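Local coordinates for protein CRISPR-associated endonuclease Cas9 (Campylobacter jejuni subsp. jejuni serotype O:2, PDB 5X2H) that uses a guide RNA to find matching invading DNA and, in full-length form, cuts both strands with RuvC-like and HNH nuclease domains, at residues A[696-701]-A[712-717]. Numbering follows the deposited sequence.
Sequences YAVPIY and NKAVAR. With nucleotides of chain C; nucleotides of chain D.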
ATOM      1  N   TYR A 696      18.950 -31.527  12.841  1.00 36.60           N
ATOM      2  CA  TYR A 696      17.501 -31.636  12.786  1.00 34.55           C
ATOM      3  C   TYR A 696      16.903 -30.238  12.721  1.00 39.10           C
ATOM      4  O   TYR A 696      17.453 -29.286  13.283  1.00 38.67           O
ATOM      5  CB  TYR A 696      16.960 -32.414  13.994  1.00 35.91           C
ATOM      6  CG  TYR A 696      17.477 -33.836  14.063  1.00 36.32           C
ATOM      7  CD1 TYR A 696      18.645 -34.142  14.756  1.00 39.38           C
ATOM      8  CD2 TYR A 696      16.812 -34.870  13.418  1.00 41.48           C
ATOM      9  CE1 TYR A 696      19.128 -35.443  14.812  1.00 38.09           C
ATOM     10  CE2 TYR A 696      17.287 -36.176  13.469  1.00 39.37           C
ATOM     11  CZ  TYR A 696      18.445 -36.455  14.168  1.00 39.35           C
ATOM     12  OH  TYR A 696      18.922 -37.748  14.221  1.00 42.25           O
ATOM     13  N   ALA A 697      15.773 -30.119  12.021  1.00 33.84           N
ATOM     14  CA  ALA A 697      15.190 -28.820  11.721  1.00 32.26           C
ATOM     15  C   ALA A 697      13.733 -28.765  12.151  1.00 35.70           C
ATOM     16  O   ALA A 697      12.961 -29.693  11.888  1.00 34.79           O
ATOM     17  CB  ALA A 697      15.293 -28.494  10.230  1.00 29.54           C
ATOM     18  N   VAL A 698      13.364 -27.663  12.796  1.00 34.70           N
ATOM     19  CA  VAL A 698      11.997 -27.384  13.213  1.00 31.31           C
ATOM     20  C   VAL A 698      11.483 -26.228  12.349  1.00 31.58           C
ATOM     21  O   VAL A 698      11.981 -25.100  12.474  1.00 31.68           O
ATOM     22  CB  VAL A 698      11.915 -27.040  14.705  1.00 33.45           C
ATOM     23  CG1 VAL A 698      10.484 -26.678  15.091  1.00 34.70           C
ATOM     24  CG2 VAL A 698      12.420 -28.203  15.544  1.00 32.31           C
ATOM     25  N   PRO A 699      10.515 -26.461  11.467  1.00 29.56           N
ATOM     26  CA  PRO A 699      10.001 -25.366  10.635  1.00 29.71           C
ATOM     27  C   PRO A 699       9.017 -24.509  11.412  1.00 32.04           C
ATOM     28  O   PRO A 699       8.193 -25.015  12.180  1.00 34.95           O
ATOM     29  CB  PRO A 699       9.317 -26.101   9.476  1.00 30.75           C
ATOM     30  CG  PRO A 699       8.855 -27.391  10.093  1.00 31.09           C
ATOM     31  CD  PRO A 699       9.827 -27.735  11.201  1.00 24.95           C
ATOM     32  N   ILE A 700       9.115 -23.195  11.212  1.00 33.06           N
ATOM     33  CA  ILE A 700       8.326 -22.214  11.952  1.00 34.55           C
ATOM     34  C   ILE A 700       7.633 -21.298  10.950  1.00 34.41           C
ATOM     35  O   ILE A 700       8.301 -20.613  10.164  1.00 32.30           O
ATOM     36  CB  ILE A 700       9.195 -21.402  12.927  1.00 38.68           C
ATOM     37  CG1 ILE A 700       9.901 -22.342  13.909  1.00 41.82           C
ATOM     38  CG2 ILE A 700       8.352 -20.379  13.671  1.00 36.35           C
ATOM     39  CD1 ILE A 700      10.750 -21.633  14.939  1.00 46.34           C
ATOM     40  N   TYR A 701       6.303 -21.277  10.987  1.00 28.27           N
ATOM     41  CA  TYR A 701       5.480 -20.578  10.011  1.00 29.70           C
ATOM     42  C   TYR A 701       4.822 -19.352  10.636  1.00 33.48           C
ATOM     43  O   TYR A 701       4.809 -19.168  11.857  1.00 34.34           O
ATOM     44  CB  TYR A 701       4.417 -21.524   9.434  1.00 29.87           C
ATOM     45  CG  TYR A 701       4.994 -22.770   8.791  1.00 32.43           C
ATOM     46  CD1 TYR A 701       5.287 -23.899   9.549  1.00 29.50           C
ATOM     47  CD2 TYR A 701       5.248 -22.815   7.428  1.00 32.29           C
ATOM     48  CE1 TYR A 701       5.812 -25.034   8.968  1.00 31.31           C
ATOM     49  CE2 TYR A 701       5.773 -23.949   6.837  1.00 32.82           C
ATOM     50  CZ  TYR A 701       6.056 -25.054   7.611  1.00 33.32           C
ATOM     51  OH  TYR A 701       6.580 -26.184   7.024  1.00 34.63           O
ATOM     52  N   ASN A 712       8.298 -27.517  18.647  1.00 40.63           N
ATOM     53  CA  ASN A 712       9.460 -28.168  19.238  1.00 43.31           C
ATOM     54  C   ASN A 712       9.698 -29.570  18.676  1.00 42.52           C
ATOM     55  O   ASN A 712      10.368 -30.383  19.324  1.00 44.46           O
ATOM     56  CB  ASN A 712       9.313 -28.240  20.763  1.00 46.94           C
ATOM     57  CG  ASN A 712      10.647 -28.391  21.470  1.00 53.16           C
ATOM     58  OD1 ASN A 712      11.659 -27.845  21.031  1.00 54.68           O
ATOM     59  ND2 ASN A 712      10.657 -29.146  22.565  1.00 56.29           N
ATOM     60  N   LYS A 713       9.175 -29.877  17.495  1.00 42.27           N
ATOM     61  CA  LYS A 713       9.345 -31.187  16.884  1.00 39.67           C
ATOM     62  C   LYS A 713      10.043 -31.029  15.542  1.00 36.91           C
ATOM     63  O   LYS A 713       9.607 -30.235  14.702  1.00 35.87           O
ATOM     64  CB  LYS A 713       8.002 -31.898  16.714  1.00 43.42           C
ATOM     65  CG  LYS A 713       7.384 -32.349  18.027  1.00 50.28           C
ATOM     66  CD  LYS A 713       6.157 -33.212  17.796  1.00 54.57           C
ATOM     67  CE  LYS A 713       5.625 -33.782  19.102  1.00 60.09           C
ATOM     68  NZ  LYS A 713       4.473 -34.701  18.874  1.00 63.49           N
ATOM     69  N   ALA A 714      11.123 -31.781  15.352  1.00 35.43           N
ATOM     70  CA  ALA A 714      11.880 -31.735  14.111  1.00 33.59           C
ATOM     71  C   ALA A 714      11.284 -32.685  13.082  1.00 34.29           C
ATOM     72  O   ALA A 714      10.755 -33.749  13.418  1.00 35.38           O
ATOM     73  CB  ALA A 714      13.347 -32.090  14.359  1.00 28.93           C
ATOM     74  N   VAL A 715      11.389 -32.293  11.812  1.00 34.26           N
ATOM     75  CA  VAL A 715      10.795 -33.069  10.731  1.00 36.18           C
ATOM     76  C   VAL A 715      11.534 -34.389  10.564  1.00 41.69           C
ATOM     77  O   VAL A 715      12.771 -34.447  10.611  1.00 41.42           O
ATOM     78  CB  VAL A 715      10.810 -32.262   9.421  1.00 33.64           C
ATOM     79  CG1 VAL A 715      10.198 -33.079   8.285  1.00 31.63           C
ATOM     80  CG2 VAL A 715      10.063 -30.946   9.602  1.00 31.45           C
ATOM     81  N   ALA A 716      10.771 -35.461  10.374  1.00 40.66           N
ATOM     82  CA  ALA A 716      11.302 -36.766  10.015  1.00 41.73           C
ATOM     83  C   ALA A 716      10.740 -37.163   8.660  1.00 45.62           C
ATOM     84  O   ALA A 716       9.572 -36.893   8.361  1.00 45.77           O
ATOM     85  CB  ALA A 716      10.946 -37.823  11.066  1.00 41.39           C
ATOM     86  N   ARG A 717      11.572 -37.793   7.834  1.00 49.20           N
ATOM     87  CA  ARG A 717      11.116 -38.217   6.518  1.00 53.10           C
ATOM     88  C   ARG A 717      10.041 -39.288   6.648  1.00 55.82           C
ATOM     89  O   ARG A 717      10.018 -40.067   7.604  1.00 59.48           O
ATOM     90  CB  ARG A 717      12.284 -38.738   5.687  1.00 57.79           C
ATOM     91  CG  ARG A 717      13.009 -37.659   4.914  1.00 61.60           C
ATOM     92  CD  ARG A 717      14.073 -38.269   4.039  1.00 67.08           C
ATOM     93  NE  ARG A 717      14.405 -37.428   2.895  1.00 70.64           N
ATOM     94  CZ  ARG A 717      13.690 -37.377   1.775  1.00 73.20           C
ATOM     95  NH1 ARG A 717      12.592 -38.110   1.646  1.00 74.30           N
ATOM     96  NH2 ARG A 717      14.077 -36.594   0.780  1.00 73.07           N
TER
ATOM     97  O5'  DC C   1      22.557 -37.926   4.150  1.00 61.25           O
ATOM     98  C5'  DC C   1      21.500 -38.293   3.279  1.00 50.29           C
ATOM     99  C4'  DC C   1      21.894 -38.072   1.831  1.00 52.94           C
ATOM    100  O4'  DC C   1      21.002 -38.823   0.968  1.00 52.07           O
ATOM    101  C3'  DC C   1      21.808 -36.633   1.343  1.00 48.44           C
ATOM    102  O3'  DC C   1      22.737 -36.440   0.278  1.00 49.32           O
ATOM    103  C2'  DC C   1      20.365 -36.557   0.856  1.00 46.31           C
ATOM    104  C1'  DC C   1      20.188 -37.937   0.226  1.00 46.76           C
ATOM    105  N1   DC C   1      18.791 -38.447   0.272  1.00 49.08           N
ATOM    106  C2   DC C   1      18.060 -38.573  -0.913  1.00 48.33           C
ATOM    107  O2   DC C   1      18.588 -38.249  -1.981  1.00 47.31           O
ATOM    108  N3   DC C   1      16.789 -39.049  -0.854  1.00 50.39           N
ATOM    109  C4   DC C   1      16.255 -39.388   0.321  1.00 51.64           C
ATOM    110  N4   DC C   1      15.000 -39.851   0.327  1.00 45.78           N
ATOM    111  C5   DC C   1      16.986 -39.268   1.540  1.00 51.53           C
ATOM    112  C6   DC C   1      18.239 -38.799   1.470  1.00 49.82           C
TER
ATOM    113  P    DA D   4       4.745 -26.325   3.917  1.00 39.92           P
ATOM    114  OP1  DA D   4       3.531 -26.471   4.756  1.00 30.03           O
ATOM    115  OP2  DA D   4       6.103 -26.361   4.514  1.00 30.38           O
ATOM    116  O5'  DA D   4       4.737 -27.454   2.794  1.00 39.05           O
ATOM    117  C5'  DA D   4       3.616 -27.614   1.950  1.00 35.90           C
ATOM    118  C4'  DA D   4       3.882 -28.726   0.960  1.00 34.00           C
ATOM    119  O4'  DA D   4       4.641 -28.204  -0.171  1.00 31.31           O
ATOM    120  C3'  DA D   4       4.727 -29.882   1.524  1.00 29.70           C
ATOM    121  O3'  DA D   4       4.277 -31.102   0.987  1.00 36.66           O
ATOM    122  C2'  DA D   4       6.109 -29.550   0.988  1.00 26.60           C
ATOM    123  C1'  DA D   4       5.715 -29.077  -0.393  1.00 30.96           C
ATOM    124  N9   DA D   4       6.782 -28.420  -1.139  1.00 32.52           N
ATOM    125  C8   DA D   4       7.879 -27.776  -0.637  1.00 31.92           C
ATOM    126  N7   DA D   4       8.691 -27.320  -1.562  1.00 33.55           N
ATOM    127  C5   DA D   4       8.090 -27.711  -2.751  1.00 34.60           C
ATOM    128  C6   DA D   4       8.453 -27.543  -4.103  1.00 37.19           C
ATOM    129  N6   DA D   4       9.557 -26.901  -4.496  1.00 37.22           N
ATOM    130  N1   DA D   4       7.625 -28.053  -5.042  1.00 35.99           N
ATOM    131  C2   DA D   4       6.523 -28.697  -4.647  1.00 34.75           C
ATOM    132  N3   DA D   4       6.084 -28.922  -3.411  1.00 34.92           N
ATOM    133  C4   DA D   4       6.919 -28.394  -2.504  1.00 33.14           C
TER
ATOM    134  P    DT C   2      22.797 -35.055  -0.535  1.00 54.56           P
ATOM    135  OP1  DT C   2      24.160 -34.938  -1.100  1.00 59.43           O
ATOM    136  OP2  DT C   2      22.258 -33.977   0.326  1.00 50.39           O
ATOM    137  O5'  DT C   2      21.775 -35.279  -1.740  1.00 54.51           O
ATOM    138  C5'  DT C   2      21.561 -34.250  -2.688  1.00 52.16           C
ATOM    139  C4'  DT C   2      21.236 -34.842  -4.043  1.00 50.49           C
ATOM    140  O4'  DT C   2      20.124 -35.764  -3.912  1.00 48.28           O
ATOM    141  C3'  DT C   2      20.804 -33.839  -5.097  1.00 52.17           C
ATOM    142  O3'  DT C   2      21.152 -34.325  -6.377  1.00 49.80           O
ATOM    143  C2'  DT C   2      19.293 -33.801  -4.903  1.00 45.16           C
ATOM    144  C1'  DT C   2      18.998 -35.266  -4.608  1.00 46.02           C
ATOM    145  N1   DT C   2      17.794 -35.483  -3.757  1.00 45.73           N
ATOM    146  C2   DT C   2      16.613 -35.885  -4.343  1.00 46.07           C
ATOM    147  O2   DT C   2      16.487 -36.065  -5.541  1.00 47.14           O
ATOM    148  N3   DT C   2      15.575 -36.063  -3.472  1.00 43.67           N
ATOM    149  C4   DT C   2      15.598 -35.887  -2.101  1.00 44.56           C
ATOM    150  O4   DT C   2      14.612 -36.077  -1.400  1.00 43.12           O
ATOM    151  C5   DT C   2      16.867 -35.469  -1.551  1.00 46.86           C
ATOM    152  C7   DT C   2      17.014 -35.244  -0.073  1.00 41.72           C
ATOM    153  C6   DT C   2      17.891 -35.292  -2.397  1.00 44.04           C
TER
HETATM  154  O   HOH W   1      14.818 -32.709  10.884  1.00 33.58           O
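Tyr-696 meets the other segment through its CB, 3.6 Å from CB of Ala-714; that methyl sits oblique to the ring, and Tyr-733 packs edge-to-face with the same ring. Two further flat groups reach DNA. The Tyr-701 ring has a phosphate of DA4 of chain D at its edge, and its OH donates to OP2 of that nucleotide at 2.6 Å. The guanidinium of Arg-717 carries N4 of DC1 of chain C over the centre of one face; at its edge is O4 of DT2 of chain C, modelled too close to interpret.

Between the segments, Val-715 N donates to Ala-697 O at 3.0 Å. The same oxygen takes a CA-H contact from Ala-714 CA at 3.2 Å. A water accepts from Ala-697 N and donates to Val-715 O, so Ala-697 and Val-715 are joined by one direct bond and one water bridge.

CG2 of Val-715, beside its own backbone N, reaches Pro-699 CD at 3.6 Å. Both side chains also touch Phe-763 of strand 756-764. CG2 of Val-698 rests 3.6 Å from Lys-713 O.

The touching parts run 103° apart, and the two strands belong to different sheets. Strand 695-700 is the edge of a three-stranded antiparallel sheet; strand 713-714 pairs with 727-728. Helix 702-707 lies between the two strands in sequence, but this is not a beta-alpha-beta unit: it is a strand crossing in the DNA-facing C-terminal part of Cas9.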